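Local coordinates for protein 7,8-dihydro-6-hydroxymethylpterin pyrophosphokinase-dihydropteroate synthase (Plasmodium falciparum, PDB 6JWS) that probably catalyses two consecutive steps of folate biosynthesis, pyrophosphorylation of 6-hydroxymethyl-7,8-dihydropterin and condensation of the resulting diphosphate with 4-aminobenzoate to 7,8-dihydropteroate, at residues R374-K379 against E599-I604. The protein carries 1 engineered substitution. Sequence-based numbering, arbitrary orientation.
Sequences RIYVLK and EYPLFI. With PT1 (pteroic acid), chain I.
Tyr376 and Pro601 make the tightly packed half of this contact, both buried and both with CB directed at the opposing segment. The closest approach is 3.8 Å, from Tyr376 CB to Pro601 CG, while Pro601 CB lies over one face of the phenol ring, 4.1 Å from Tyr376 CG. The two side chains run past each other in opposite directions. The proline covers the root of the ring, Pro601 CB being 6.2 Å from Tyr376 OH. With chi1 at 72°, Tyr376 CG sits between the backbone N and the carbonyl carbon, which turns the ring out nearly at right angles to its own strand; Leu378 CD2 meets its edge in plane. Leu573 of strand 572-575 touches both Tyr376 and Pro601 and joins the apolar cluster, as does Tyr53.

Toward solvent the contact thins to one salt bridge between the partly exposed Arg374 and the exposed Glu599. Arg374 NH2 donates to Glu599 OE1 at 2.5 Å, unusually short and doubtful in its exact value, with a bent N-H...O angle of 137°. The oxygen lies in the guanidinium plane, yet the nitrogen comes from above the carboxylate, whose plane is turned 80° from the guanidinium; this is a single-point bridge, not a paired bidentate one. Arg374 NH1 makes a second hydrogen bond, to Tyr55 OH, which would limit rotation of the group.

No backbone pairing joins the segments: the nearest CA atoms, those of Tyr376 and Pro601, are 6.8 Å apart. Strand 372-377 belongs to the antiparallel sheet that includes the HPPK strands, whereas residues 599-602 lead into strand 603-604, where Phe603 CE1 comes within 3.4 Å of N11 of pteroic acid. The arrangement is thus a side-chain-mediated interface between that sheet and the pterin-binding TIM barrel of dihydropteroate synthase.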
# COMPACT_ATOMS: atom_id res chain seq x y z
N ARG B 374 21.39 5.10 4.21
CA ARG B 374 21.41 5.19 5.66
C ARG B 374 21.36 3.78 6.28
O ARG B 374 20.54 2.94 5.89
CB ARG B 374 20.29 6.12 6.14
CG ARG B 374 20.26 6.36 7.64
CD ARG B 374 20.39 7.84 7.93
NE ARG B 374 19.14 8.50 7.73
CZ ARG B 374 18.98 9.72 7.27
NH1 ARG B 374 20.01 10.47 6.93
NH2 ARG B 374 17.75 10.18 7.13
N ILE B 375 22.24 3.54 7.26
CA ILE B 375 22.31 2.24 7.92
C ILE B 375 21.98 2.40 9.40
O ILE B 375 22.41 3.37 10.03
CB ILE B 375 23.73 1.67 7.73
CG1 ILE B 375 23.95 1.16 6.30
CG2 ILE B 375 24.05 0.61 8.77
CD1 ILE B 375 25.42 0.96 5.95
N TYR B 376 21.28 1.41 9.98
CA TYR B 376 21.18 1.30 11.44
C TYR B 376 21.72 -0.06 11.88
O TYR B 376 21.84 -0.96 11.05
CB TYR B 376 19.74 1.56 11.92
CG TYR B 376 18.77 0.45 11.59
CD1 TYR B 376 18.20 0.36 10.33
CD2 TYR B 376 18.41 -0.52 12.52
CE1 TYR B 376 17.29 -0.62 10.00
CE2 TYR B 376 17.50 -1.53 12.21
CZ TYR B 376 16.93 -1.58 10.94
OH TYR B 376 16.04 -2.54 10.55
N VAL B 377 22.02 -0.22 13.19
CA VAL B 377 22.59 -1.48 13.65
C VAL B 377 21.78 -2.04 14.83
O VAL B 377 21.53 -1.34 15.82
CB VAL B 377 24.09 -1.36 13.98
CG1 VAL B 377 24.67 -2.66 14.53
CG2 VAL B 377 24.89 -0.93 12.77
N LEU B 378 21.34 -3.29 14.71
CA LEU B 378 20.59 -3.94 15.78
C LEU B 378 21.55 -4.67 16.72
O LEU B 378 21.37 -4.64 17.94
CB LEU B 378 19.60 -4.94 15.17
CG LEU B 378 18.40 -4.30 14.49
CD1 LEU B 378 17.57 -5.36 13.77
CD2 LEU B 378 17.55 -3.53 15.50
N LYS B 379 22.52 -5.38 16.14
CA LYS B 379 23.43 -6.17 16.94
C LYS B 379 24.87 -5.86 16.51
O LYS B 379 25.52 -4.99 17.10
CB LYS B 379 23.04 -7.65 16.89
CG LYS B 379 23.85 -8.57 17.80
CD LYS B 379 23.61 -10.07 17.55
CE LYS B 379 24.68 -10.93 18.21
NZ LYS B 379 24.24 -12.33 18.40
N GLU B 599 13.09 9.18 8.28
CA GLU B 599 14.54 9.31 8.41
C GLU B 599 15.09 8.48 9.56
O GLU B 599 16.31 8.48 9.76
CB GLU B 599 14.91 10.74 8.79
CG GLU B 599 14.36 11.78 7.83
CD GLU B 599 15.07 11.75 6.49
OE1 GLU B 599 16.27 12.10 6.44
OE2 GLU B 599 14.41 11.36 5.50
N TYR B 600 14.22 7.81 10.34
CA TYR B 600 14.66 7.24 11.60
C TYR B 600 14.39 5.74 11.64
O TYR B 600 13.40 5.28 11.09
CB TYR B 600 13.90 7.87 12.76
CG TYR B 600 14.20 9.33 13.00
CD1 TYR B 600 15.44 9.75 13.44
CD2 TYR B 600 13.21 10.29 12.89
CE1 TYR B 600 15.69 11.09 13.70
CE2 TYR B 600 13.44 11.63 13.14
CZ TYR B 600 14.70 12.03 13.53
OH TYR B 600 14.95 13.35 13.78
N PRO B 601 15.20 4.95 12.38
CA PRO B 601 14.87 3.54 12.60
C PRO B 601 13.64 3.53 13.50
O PRO B 601 13.61 4.19 14.53
CB PRO B 601 16.10 2.97 13.33
CG PRO B 601 17.19 4.04 13.17
CD PRO B 601 16.44 5.35 13.06
N LEU B 602 12.59 2.85 13.04
CA LEU B 602 11.30 2.90 13.69
C LEU B 602 10.90 1.49 14.13
O LEU B 602 10.89 0.54 13.33
CB LEU B 602 10.28 3.49 12.72
CG LEU B 602 8.84 3.58 13.24
CD1 LEU B 602 8.70 4.58 14.39
CD2 LEU B 602 7.88 3.95 12.11
N PHE B 603 10.52 1.39 15.41
CA PHE B 603 10.11 0.19 16.12
C PHE B 603 8.71 0.47 16.67
O PHE B 603 8.53 1.45 17.38
CB PHE B 603 11.15 -0.03 17.24
CG PHE B 603 10.93 -1.22 18.15
CD1 PHE B 603 9.80 -1.30 18.96
CD2 PHE B 603 11.88 -2.24 18.22
CE1 PHE B 603 9.60 -2.40 19.79
CE2 PHE B 603 11.66 -3.34 19.05
CZ PHE B 603 10.53 -3.41 19.83
N ILE B 604 7.69 -0.34 16.34
CA ILE B 604 6.36 -0.10 16.90
C ILE B 604 5.77 -1.39 17.47
O ILE B 604 6.12 -2.47 17.01
CB ILE B 604 5.38 0.51 15.87
CG1 ILE B 604 4.96 -0.50 14.79
CG2 ILE B 604 5.91 1.81 15.25
CD1 ILE B 604 3.90 0.02 13.83
C2 PT1 I . 5.54 -1.20 22.88
C3 PT1 I . 5.36 -2.06 24.05
C5 PT1 I . 6.59 -2.48 24.74
N6 PT1 I . 4.15 -2.48 24.50
C7 PT1 I . 7.89 -1.20 23.18
N9 PT1 I . 7.79 -2.03 24.27
C10 PT1 I . 4.08 -3.26 25.61
N11 PT1 I . 9.12 -0.75 22.74
C12 PT1 I . 5.24 -3.63 26.28
C21 PT1 I . -3.30 -1.35 25.13
O22 PT1 I . -4.10 -2.28 24.85
O1 PT1 I . 4.46 -0.77 22.21
N4 PT1 I . 6.78 -0.82 22.50
N8 PT1 I . 6.45 -3.25 25.83
C13 PT1 I . 2.73 -3.67 26.11
N14 PT1 I . 2.05 -2.47 26.68
C15 PT1 I . 0.78 -2.19 26.32
C16 PT1 I . 0.34 -0.85 26.27
C17 PT1 I . -0.11 -3.27 26.02
C18 PT1 I . -0.99 -0.58 25.88
C19 PT1 I . -1.45 -2.99 25.65
C20 PT1 I . -1.88 -1.64 25.56
O23 PT1 I . -3.68 -0.17 25.04